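Local atomic coordinates of TrwG component of type IV secretion system (Bartonella birtlesii, PDB entry 4JF8), a protein that is a VirB8-family component of a type IV secretion system, represented here by its soluble NTF2-like domain, and probably takes part in assembling the membrane-spanning secretion channel. Residues N99-T104 / T124-S129; L66-T71 / E82-Y87; W48-V53 / V105-I110. One frame throughout, in Å; residues are numbered along the deposited sequence. Where two conformers were deposited one is given.

Interaction 1: N99-T104 / T124-S129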
loop_
_atom_site.group_PDB
_atom_site.type_symbol
_atom_site.label_atom_id
_atom_site.label_comp_id
_atom_site.label_asym_id
_atom_site.label_seq_id
_atom_site.Cartn_x
_atom_site.Cartn_y
_atom_site.Cartn_z
ATOM N N ASN A 99 -3.535 -20.795 -4.409
ATOM C CA ASN A 99 -2.223 -20.385 -3.938
ATOM C C ASN A 99 -1.140 -21.123 -4.706
ATOM O O ASN A 99 -0.008 -21.237 -4.224
ATOM C CB ASN A 99 -2.072 -20.638 -2.441
ATOM C CG ASN A 99 -2.108 -22.105 -2.080
ATOM O OD1 ASN A 99 -2.587 -22.939 -2.837
ATOM N ND2 ASN A 99 -1.606 -22.422 -0.887
ATOM N N LYS A 100 -1.465 -21.585 -5.911
ATOM C CA LYS A 100 -0.548 -22.412 -6.682
ATOM C C LYS A 100 0.133 -21.667 -7.815
ATOM O O LYS A 100 0.879 -22.245 -8.585
ATOM C CB LYS A 100 -1.308 -23.624 -7.218
ATOM C CG LYS A 100 -1.907 -24.520 -6.115
ATOM C CD LYS A 100 -0.846 -24.974 -5.119
ATOM C CE LYS A 100 -1.339 -26.084 -4.187
ATOM N NZ LYS A 100 -2.249 -25.606 -3.112
ATOM N N ALA A 101 -0.107 -20.365 -7.922
ATOM C CA ALA A 101 0.627 -19.536 -8.877
ATOM C C ALA A 101 0.561 -18.101 -8.444
ATOM O O ALA A 101 -0.403 -17.699 -7.780
ATOM C CB ALA A 101 0.026 -19.657 -10.260
ATOM N N ARG A 102 1.577 -17.353 -8.859
ATOM C CA ARG A 102 1.617 -15.903 -8.701
ATOM C C ARG A 102 1.740 -15.310 -10.094
ATOM O O ARG A 102 2.375 -15.903 -10.967
ATOM C CB ARG A 102 2.836 -15.462 -7.884
ATOM C CG ARG A 102 2.730 -15.658 -6.393
ATOM C CD ARG A 102 3.825 -14.927 -5.622
ATOM N NE ARG A 102 3.774 -15.256 -4.205
ATOM C CZ ARG A 102 4.380 -16.317 -3.690
ATOM N NH1 ARG A 102 5.111 -17.076 -4.479
ATOM N NH2 ARG A 102 4.290 -16.585 -2.396
ATOM N N ILE A 103 1.159 -14.137 -10.281
ATOM C CA ILE A 103 1.389 -13.304 -11.463
ATOM C C ILE A 103 2.095 -12.069 -10.942
ATOM O O ILE A 103 1.517 -11.291 -10.179
ATOM C CB ILE A 103 0.109 -12.939 -12.212
ATOM C CG1 ILE A 103 -0.603 -14.180 -12.760
ATOM C CG2 ILE A 103 0.476 -12.023 -13.392
ATOM C CD1 ILE A 103 -1.969 -13.904 -13.332
ATOM N N THR A 104 3.345 -11.932 -11.329
ATOM C CA THR A 104 4.191 -10.842 -10.866
ATOM C C THR A 104 4.246 -9.743 -11.909
ATOM O O THR A 104 4.356 -10.014 -13.105
ATOM C CB THR A 104 5.559 -11.388 -10.475
ATOM O OG1 THR A 104 5.339 -12.462 -9.535
ATOM C CG2 THR A 104 6.382 -10.331 -9.805
ATOM N N THR A 124 3.858 -8.756 -17.163
ATOM C CA THR A 124 3.395 -9.744 -16.200
ATOM C C THR A 124 4.101 -11.053 -16.509
ATOM O O THR A 124 4.480 -11.337 -17.635
ATOM C CB THR A 124 1.883 -9.959 -16.260
ATOM O OG1 THR A 124 1.498 -10.518 -17.523
ATOM C CG2 THR A 124 1.175 -8.661 -16.049
ATOM N N GLN A 125 4.277 -11.862 -15.488
ATOM C CA GLN A 125 4.862 -13.182 -15.672
ATOM C C GLN A 125 4.319 -14.099 -14.590
ATOM O O GLN A 125 4.353 -13.791 -13.389
ATOM C CB GLN A 125 6.381 -13.118 -15.624
ATOM C CG GLN A 125 7.019 -14.438 -16.030
ATOM C CD GLN A 125 8.502 -14.304 -16.298
ATOM O OE1 GLN A 125 9.187 -13.528 -15.629
ATOM N NE2 GLN A 125 8.991 -15.042 -17.280
ATOM N N GLN A 126 3.819 -15.242 -15.019
ATOM C CA GLN A 126 3.235 -16.203 -14.090
ATOM C C GLN A 126 4.290 -17.182 -13.610
ATOM O O GLN A 126 5.054 -17.740 -14.409
ATOM C CB GLN A 126 2.088 -16.949 -14.752
ATOM C CG GLN A 126 1.368 -17.919 -13.816
ATOM C CD GLN A 126 0.077 -18.429 -14.379
ATOM O OE1 GLN A 126 -0.686 -17.673 -14.972
ATOM N NE2 GLN A 126 -0.194 -19.705 -14.176
ATOM N N HIS A 127 4.361 -17.346 -12.297
ATOM C CA HIS A 127 5.239 -18.319 -11.667
ATOM C C HIS A 127 4.367 -19.312 -10.951
ATOM O O HIS A 127 3.728 -18.959 -9.967
ATOM C CB HIS A 127 6.143 -17.652 -10.648
ATOM C CG HIS A 127 7.120 -16.699 -11.236
ATOM N ND1 HIS A 127 8.446 -17.022 -11.397
ATOM C CD2 HIS A 127 6.975 -15.439 -11.704
ATOM C CE1 HIS A 127 9.079 -16.002 -11.949
ATOM N NE2 HIS A 127 8.211 -15.032 -12.149
ATOM N N ASP A 128 4.334 -20.553 -11.418
ATOM C CA ASP A 128 3.583 -21.584 -10.721
ATOM C C ASP A 128 4.406 -22.027 -9.524
ATOM O O ASP A 128 5.639 -22.019 -9.556
ATOM C CB ASP A 128 3.329 -22.784 -11.626
ATOM C CG ASP A 128 2.351 -22.480 -12.765
ATOM O OD1 ASP A 128 1.718 -21.427 -12.767
ATOM O OD2 ASP A 128 2.239 -23.321 -13.682
ATOM N N SER A 129 3.707 -22.445 -8.483
ATOM C CA SER A 129 4.357 -22.899 -7.251
ATOM C C SER A 129 5.240 -24.111 -7.516
ATOM O O SER A 129 6.197 -24.353 -6.781
ATOM C CB SER A 129 3.314 -23.232 -6.168
ATOM O OG SER A 129 2.410 -24.226 -6.554
HETATM O O HOH W 1 1.476 -24.900 -9.390
#
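The open end of the β-hairpin made by strands 101-112 and 117-128 is held by an antiparallel backbone ladder, in which R102 and H127 form a hydrogen-bonded pair. H127 N meets R102 O at 2.8 Å, and R102 N returns a bond to H127 O. T104 and Q125 pair in the same way, the bond from Q125 N being the more bent (142° at the hydrogen). Where the strands part, S129 N still reaches K100 O at 2.8 Å, and a water joins K100 O to S129 OG.

A101, I103, Q126 and D128 share one face. Q126 runs extended with CG opposite its own N (chi1 -177°), which carries its amide over A101; D128 OD1 then takes a straight 2.9 Å bond from Q126 NE2 on its syn lone pair and lies in the Q126 amide plane. This bond fixes the turn of both flat groups, while A101 CB sits 3.5 Å from D128 OD1. On the other face R102 leans away to salt bridges with D60 and D62. Alternating hydrogen-bonded and non-hydrogen-bonded pairs mark an antiparallel ladder, and strands adjacent in sequence make it a β-hairpin.

Interaction 2: L66-T71 / E82-Y87. With EDO (1,2-ethanediol), chain C; EDO (1,2-ethanediol), chain B.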
loop_
_atom_site.group_PDB
_atom_site.type_symbol
_atom_site.label_atom_id
_atom_site.label_comp_id
_atom_site.label_asym_id
_atom_site.label_seq_id
_atom_site.Cartn_x
_atom_site.Cartn_y
_atom_site.Cartn_z
ATOM N N LEU A 66 -5.711 -7.556 0.188
ATOM C CA LEU A 66 -5.302 -6.158 0.052
ATOM C C LEU A 66 -5.339 -5.685 -1.384
ATOM O O LEU A 66 -5.805 -4.566 -1.655
ATOM C CB LEU A 66 -3.898 -5.976 0.592
ATOM C CG LEU A 66 -3.787 -6.126 2.102
ATOM C CD1 LEU A 66 -2.330 -6.302 2.460
ATOM C CD2 LEU A 66 -4.371 -4.922 2.822
ATOM N N ASN A 67 -4.812 -6.488 -2.309
ATOM C CA ASN A 67 -4.787 -6.092 -3.718
ATOM C C ASN A 67 -6.206 -5.886 -4.253
ATOM O O ASN A 67 -6.477 -4.881 -4.929
ATOM C CB ASN A 67 -4.096 -7.179 -4.560
ATOM C CG ASN A 67 -2.617 -7.387 -4.232
ATOM O OD1 ASN A 67 -2.134 -8.508 -4.348
ATOM N ND2 ASN A 67 -1.913 -6.347 -3.848
ATOM N N TYR A 68 -7.101 -6.836 -3.987
ATOM C CA TYR A 68 -8.483 -6.797 -4.445
ATOM C C TYR A 68 -9.217 -5.594 -3.836
ATOM O O TYR A 68 -9.891 -4.828 -4.524
ATOM C CB TYR A 68 -9.169 -8.113 -4.090
ATOM C CG TYR A 68 -10.601 -8.237 -4.509
ATOM C CD1 TYR A 68 -10.951 -8.897 -5.681
ATOM C CD2 TYR A 68 -11.622 -7.742 -3.704
ATOM C CE1 TYR A 68 -12.275 -9.041 -6.042
ATOM C CE2 TYR A 68 -12.957 -7.893 -4.065
ATOM C CZ TYR A 68 -13.260 -8.538 -5.232
ATOM O OH TYR A 68 -14.583 -8.719 -5.578
ATOM N N ASP A 69 -9.090 -5.428 -2.524
ATOM C CA ASP A 69 -9.786 -4.328 -1.872
ATOM C C ASP A 69 -9.284 -2.978 -2.335
ATOM O O ASP A 69 -10.057 -2.040 -2.473
ATOM C CB ASP A 69 -9.688 -4.451 -0.349
ATOM C CG ASP A 69 -10.503 -5.609 0.209
ATOM O OD1 ASP A 69 -11.441 -6.090 -0.457
ATOM O OD2 ASP A 69 -10.228 -6.021 1.353
ATOM N N THR A 70 -7.976 -2.852 -2.542
ATOM C CA THR A 70 -7.421 -1.589 -3.020
ATOM C C THR A 70 -7.950 -1.284 -4.417
ATOM O O THR A 70 -8.382 -0.163 -4.713
ATOM C CB THR A 70 -5.884 -1.635 -3.033
ATOM O OG1 THR A 70 -5.384 -1.816 -1.706
ATOM C CG2 THR A 70 -5.291 -0.395 -3.620
ATOM N N THR A 71 -7.915 -2.292 -5.289
ATOM C CA THR A 71 -8.433 -2.089 -6.636
ATOM C C THR A 71 -9.897 -1.626 -6.598
ATOM O O THR A 71 -10.276 -0.661 -7.281
ATOM C CB THR A 71 -8.309 -3.356 -7.482
ATOM O OG1 THR A 71 -6.941 -3.746 -7.543
ATOM C CG2 THR A 71 -8.789 -3.109 -8.889
ATOM N N GLU A 82 -16.567 -4.383 -13.713
ATOM C CA GLU A 82 -15.673 -5.013 -14.695
ATOM C C GLU A 82 -14.594 -5.841 -13.990
ATOM O O GLU A 82 -14.351 -6.991 -14.357
ATOM C CB GLU A 82 -15.060 -3.949 -15.583
ATOM C CG GLU A 82 -16.069 -3.286 -16.496
ATOM C CD GLU A 82 -15.530 -2.086 -17.227
ATOM O OE1 GLU A 82 -14.427 -1.614 -16.903
ATOM O OE2 GLU A 82 -16.242 -1.583 -18.135
ATOM N N PHE A 83 -13.990 -5.279 -12.958
ATOM C CA PHE A 83 -12.912 -5.933 -12.219
ATOM C C PHE A 83 -13.428 -7.170 -11.474
ATOM O O PHE A 83 -12.808 -8.232 -11.491
ATOM C CB PHE A 83 -12.294 -4.940 -11.234
ATOM C CG PHE A 83 -11.372 -5.575 -10.257
ATOM C CD1 PHE A 83 -10.170 -6.134 -10.666
ATOM C CD2 PHE A 83 -11.696 -5.597 -8.909
ATOM C CE1 PHE A 83 -9.334 -6.728 -9.749
ATOM C CE2 PHE A 83 -10.853 -6.179 -7.986
ATOM C CZ PHE A 83 -9.680 -6.753 -8.400
ATOM N N TYR A 84 -14.600 -7.056 -10.858
ATOM C CA TYR A 84 -15.140 -8.140 -10.048
ATOM C C TYR A 84 -15.351 -9.378 -10.886
ATOM O O TYR A 84 -15.218 -10.500 -10.375
ATOM C CB TYR A 84 -16.469 -7.757 -9.395
ATOM C CG TYR A 84 -16.411 -6.682 -8.328
ATOM C CD1 TYR A 84 -15.246 -6.415 -7.610
ATOM C CD2 TYR A 84 -17.555 -5.953 -7.996
ATOM C CE1 TYR A 84 -15.230 -5.463 -6.613
ATOM C CE2 TYR A 84 -17.535 -5.006 -7.011
ATOM C CZ TYR A 84 -16.366 -4.748 -6.325
ATOM O OH TYR A 84 -16.363 -3.763 -5.342
ATOM N N LYS A 85 -15.667 -9.215 -12.162
ATOM C CA LYS A 85 -15.924 -10.380 -13.017
ATOM C C LYS A 85 -14.696 -11.275 -13.157
ATOM O O LYS A 85 -14.840 -12.484 -13.339
ATOM C CB LYS A 85 -16.429 -9.949 -14.391
ATOM C CG LYS A 85 -17.827 -9.371 -14.348
ATOM C CD LYS A 85 -18.360 -9.081 -15.737
ATOM C CE LYS A 85 -19.646 -8.275 -15.691
ATOM N NZ LYS A 85 -20.562 -8.579 -14.550
ATOM N N ILE A 86 -13.495 -10.715 -13.029
ATOM C CA ILE A 86 -12.271 -11.527 -13.054
ATOM C C ILE A 86 -12.301 -12.591 -11.948
ATOM O O ILE A 86 -11.713 -13.660 -12.094
ATOM C CB ILE A 86 -11.017 -10.627 -12.898
ATOM C CG1 ILE A 86 -10.902 -9.666 -14.093
ATOM C CG2 ILE A 86 -9.742 -11.451 -12.754
ATOM C CD1 ILE A 86 -9.839 -8.610 -13.946
ATOM N N TYR A 87 -12.985 -12.279 -10.841
ATOM C CA TYR A 87 -13.093 -13.122 -9.646
ATOM C C TYR A 87 -14.477 -13.733 -9.457
ATOM O O TYR A 87 -14.844 -14.107 -8.340
ATOM C CB TYR A 87 -12.625 -12.302 -8.403
ATOM C CG TYR A 87 -11.149 -12.000 -8.541
ATOM C CD1 TYR A 87 -10.218 -12.973 -8.231
ATOM C CD2 TYR A 87 -10.684 -10.799 -9.068
ATOM C CE1 TYR A 87 -8.864 -12.751 -8.398
ATOM C CE2 TYR A 87 -9.318 -10.561 -9.248
ATOM C CZ TYR A 87 -8.415 -11.565 -8.918
ATOM O OH TYR A 87 -7.057 -11.429 -9.105
HETATM C C1 EDO C . -5.472 -9.049 -7.923
HETATM O O1 EDO C . -5.898 -9.144 -9.292
HETATM C C2 EDO C . -6.574 -8.492 -7.066
HETATM O O2 EDO C . -6.703 -7.141 -7.399
HETATM C C1 EDO B . 1.349 -5.607 -5.029
HETATM O O1 EDO B . 1.003 -6.302 -3.823
HETATM C C2 EDO B . 1.334 -4.117 -4.728
HETATM O O2 EDO B . 2.496 -3.755 -3.967
HETATM O O HOH W 2 -15.592 -10.637 -7.401
#
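With chi1 at -179°, Y68 swings its ring from helix 64-73 across to F83, whose own CG is likewise turned opposite its backbone N, and Y68 becomes the central ring of an aromatic cluster, with F83, Y84 and Y87 around it. The cluster joins helix 64-73 to segment 82-87.

F83 CE2 lies over one face of the Y68 ring, 3.6 Å from Y68 CD1, but the planes are inclined at 45°, so the pair is neither stacked nor edge-to-face. Y87 meets Y68 differently: the edge of Y68 is directed at the Y87 face in an offset edge-to-face contact, with Y68 CE1 3.8 Å from Y87 CD2. The Y84 ring is nearly parallel to that of Y68 yet slid so far along that they barely overlap; what touches is the phenol oxygen, Y68 OH standing 3.1 Å from Y84 CD1. A water ties that same hydroxyl to the backbone, lying 2.8 Å from Y68 OH and donating to Y84 O.

An ethanediol, probably from the crystallisation liquor, sits beside the cluster and takes a bond from Y87 OH to its O1; its O2 lies at the F83 ring edge. T71 covers one face of F83. T71 OG1 and T71 N grip N67 O from opposite faces of its plane, and the OG1 bond fixes the side-chain rotation that turns the methyl to the ring: T71 CG2 stands 3.5 Å from the F83 centroid, a CH-pi contact only 2° off the ring normal.

Interaction 3: W48-V53 / V105-I110. With EDO (1,2-ethanediol), chain D.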
loop_
_atom_site.group_PDB
_atom_site.type_symbol
_atom_site.label_atom_id
_atom_site.label_comp_id
_atom_site.label_asym_id
_atom_site.label_seq_id
_atom_site.Cartn_x
_atom_site.Cartn_y
_atom_site.Cartn_z
ATOM N N TRP A 48 -0.659 7.164 -7.775
ATOM C CA TRP A 48 -1.955 6.481 -7.781
ATOM C C TRP A 48 -2.115 5.491 -8.931
ATOM O O TRP A 48 -2.630 4.385 -8.737
ATOM C CB TRP A 48 -3.123 7.477 -7.717
ATOM C CG TRP A 48 -3.167 8.113 -6.368
ATOM C CD1 TRP A 48 -2.818 9.398 -6.053
ATOM C CD2 TRP A 48 -3.512 7.473 -5.136
ATOM N NE1 TRP A 48 -2.922 9.587 -4.699
ATOM C CE2 TRP A 48 -3.335 8.420 -4.108
ATOM C CE3 TRP A 48 -3.919 6.177 -4.798
ATOM C CZ2 TRP A 48 -3.571 8.099 -2.760
ATOM C CZ3 TRP A 48 -4.166 5.887 -3.476
ATOM C CH2 TRP A 48 -3.989 6.836 -2.480
ATOM N N LEU A 49 -1.644 5.868 -10.116
ATOM C CA LEU A 49 -1.696 4.974 -11.264
ATOM C C LEU A 49 -0.862 3.728 -11.037
ATOM O O LEU A 49 -1.275 2.627 -11.402
ATOM C CB LEU A 49 -1.225 5.707 -12.520
ATOM C CG LEU A 49 -2.200 6.806 -12.989
ATOM C CD1 LEU A 49 -1.490 7.800 -13.910
ATOM C CD2 LEU A 49 -3.463 6.245 -13.639
ATOM N N ASN A 50 0.322 3.913 -10.476
ATOM C CA ASN A 50 1.183 2.789 -10.141
ATOM C C ASN A 50 0.507 1.866 -9.124
ATOM O O ASN A 50 0.491 0.635 -9.282
ATOM C CB ASN A 50 2.515 3.324 -9.601
ATOM C CG ASN A 50 3.523 2.244 -9.336
ATOM O OD1 ASN A 50 3.924 1.530 -10.260
ATOM N ND2 ASN A 50 3.995 2.145 -8.091
ATOM N N GLN A 51 -0.033 2.455 -8.062
ATOM C CA GLN A 51 -0.706 1.653 -7.050
ATOM C C GLN A 51 -1.840 0.871 -7.702
ATOM O O GLN A 51 -2.053 -0.313 -7.409
ATOM C CB GLN A 51 -1.277 2.558 -5.969
ATOM C CG GLN A 51 -1.947 1.770 -4.857
ATOM C CD GLN A 51 -2.403 2.612 -3.674
ATOM O OE1 GLN A 51 -3.580 2.632 -3.321
ATOM N NE2 GLN A 51 -1.477 3.319 -3.073
ATOM N N TYR A 52 -2.583 1.505 -8.608
ATOM C CA TYR A 52 -3.698 0.841 -9.247
ATOM C C TYR A 52 -3.267 -0.360 -10.083
ATOM O O TYR A 52 -3.806 -1.458 -9.920
ATOM C CB TYR A 52 -4.502 1.827 -10.110
ATOM C CG TYR A 52 -5.835 1.248 -10.538
ATOM C CD1 TYR A 52 -6.904 1.242 -9.642
ATOM C CD2 TYR A 52 -6.016 0.634 -11.784
ATOM C CE1 TYR A 52 -8.127 0.685 -9.977
ATOM C CE2 TYR A 52 -7.235 0.079 -12.124
ATOM C CZ TYR A 52 -8.278 0.088 -11.213
ATOM O OH TYR A 52 -9.506 -0.449 -11.595
ATOM N N VAL A 53 -2.299 -0.160 -10.964
ATOM C CA VAL A 53 -1.873 -1.233 -11.839
ATOM C C VAL A 53 -1.265 -2.371 -11.028
ATOM O O VAL A 53 -1.545 -3.546 -11.281
ATOM C CB VAL A 53 -0.930 -0.726 -12.952
ATOM C CG1 VAL A 53 -0.345 -1.903 -13.723
ATOM C CG2 VAL A 53 -1.686 0.190 -13.912
ATOM N N VAL A 105 4.142 -8.506 -11.434
ATOM C CA VAL A 105 3.977 -7.328 -12.289
ATOM C C VAL A 105 5.176 -6.417 -12.112
ATOM O O VAL A 105 5.569 -6.115 -10.973
ATOM C CB VAL A 105 2.708 -6.561 -11.889
ATOM C CG1 VAL A 105 2.574 -5.272 -12.698
ATOM C CG2 VAL A 105 1.480 -7.436 -12.050
ATOM N N LYS A 106 5.718 -5.932 -13.224
ATOM C CA LYS A 106 6.777 -4.906 -13.237
ATOM C C LYS A 106 6.309 -3.745 -14.103
ATOM O O LYS A 106 6.110 -3.892 -15.316
ATOM C CB LYS A 106 8.077 -5.450 -13.830
ATOM N N VAL A 107 6.101 -2.599 -13.476
ATOM C CA VAL A 107 5.740 -1.371 -14.201
ATOM C C VAL A 107 7.012 -0.761 -14.767
ATOM O O VAL A 107 7.971 -0.533 -14.046
ATOM C CB VAL A 107 4.995 -0.378 -13.293
ATOM C CG1 VAL A 107 4.799 0.947 -14.014
ATOM C CG2 VAL A 107 3.647 -0.937 -12.851
ATOM N N ARG A 108 7.002 -0.494 -16.071
ATOM C CA ARG A 108 8.176 0.062 -16.769
ATOM C C ARG A 108 8.081 1.557 -16.983
ATOM O O ARG A 108 9.091 2.240 -16.939
ATOM C CB ARG A 108 8.406 -0.648 -18.103
ATOM C CG ARG A 108 8.566 -2.158 -18.026
ATOM C CD ARG A 108 8.518 -2.809 -19.419
ATOM N NE ARG A 108 7.149 -3.123 -19.851
ATOM C CZ ARG A 108 6.751 -3.303 -21.119
ATOM N NH1 ARG A 108 7.620 -3.179 -22.119
ATOM N NH2 ARG A 108 5.462 -3.577 -21.402
ATOM N N SER A 109 6.886 2.070 -17.243
ATOM C CA SER A 109 6.691 3.525 -17.442
ATOM C C SER A 109 5.240 3.866 -17.263
ATOM O O SER A 109 4.353 3.030 -17.472
ATOM C CB SER A 109 7.206 3.977 -18.814
ATOM O OG SER A 109 6.484 3.367 -19.852
ATOM N N ILE A 110 4.997 5.120 -16.894
ATOM C CA ILE A 110 3.652 5.661 -16.685
ATOM C C ILE A 110 3.627 7.026 -17.329
ATOM O O ILE A 110 4.433 7.903 -16.959
ATOM C CB ILE A 110 3.323 5.820 -15.174
ATOM C CG1 ILE A 110 3.426 4.472 -14.469
ATOM C CG2 ILE A 110 1.935 6.429 -15.007
ATOM C CD1 ILE A 110 3.260 4.551 -12.962
HETATM C C1 EDO D . -1.163 10.641 -0.974
HETATM O O1 EDO D . -0.841 11.907 -0.386
HETATM C C2 EDO D . -0.611 10.633 -2.387
HETATM O O2 EDO D . -1.424 11.531 -3.154
#
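I110 and V107 on strand 101-112 receive the side chains of L49, N50 and V53 from helix 42-57. I110 splits its branches: CG2 rests 3.8 Å from L49 CD1, while CD1 reaches in close to the helix, 3.7 Å from N50 CB. V107 CG2 lies 3.6 Å from N50 OD1 and, more loosely, 4.2 Å from V53 CG1. N50 extends its amide from the helix with CG opposite the backbone N (chi1 -175°), and this lays OD1 against the V107 side chain, so a polar oxygen lies within an otherwise apolar contact.

One layer out, L49 also packs on A118, Y145 and F164, and V53 on I143 and Y169, so the helix lies across all four strands. Between V107 and I110 the strand carries a classic β-bulge, R108 and S109 both facing R121; the extra residue is why V107 and I110, three positions apart, can both turn toward the helix. Across the dimer, L158 and L159 of the second subunit pack on I110 and N50. The axes of segments 48-53 and 105-110 run at 143°. A long helix laid over a curved antiparallel sheet is the core of the NTF2-like fold of VirB8 domains.

Overall arrangement
Interaction 3 is the buried core contact, interaction 2 is partly buried among the helices, and interaction 1 lies at the surface. Interactions 1 and 3 share strand 101-112: residues 101-104 pair with 124-128 through backbone bonds, while residues 105-110 offer apolar branches to helix 42-57. They meet where T124 CG2 packs on V105 CG2, though their centres are about 18 Å apart. Interaction 2, nested within the loop closed by interaction 3, touches it through T70 against Q51 and T71 against Y52, and relies on aromatic rings. Interactions 1 and 2 do not touch, their nearest atoms being about 7 Å apart.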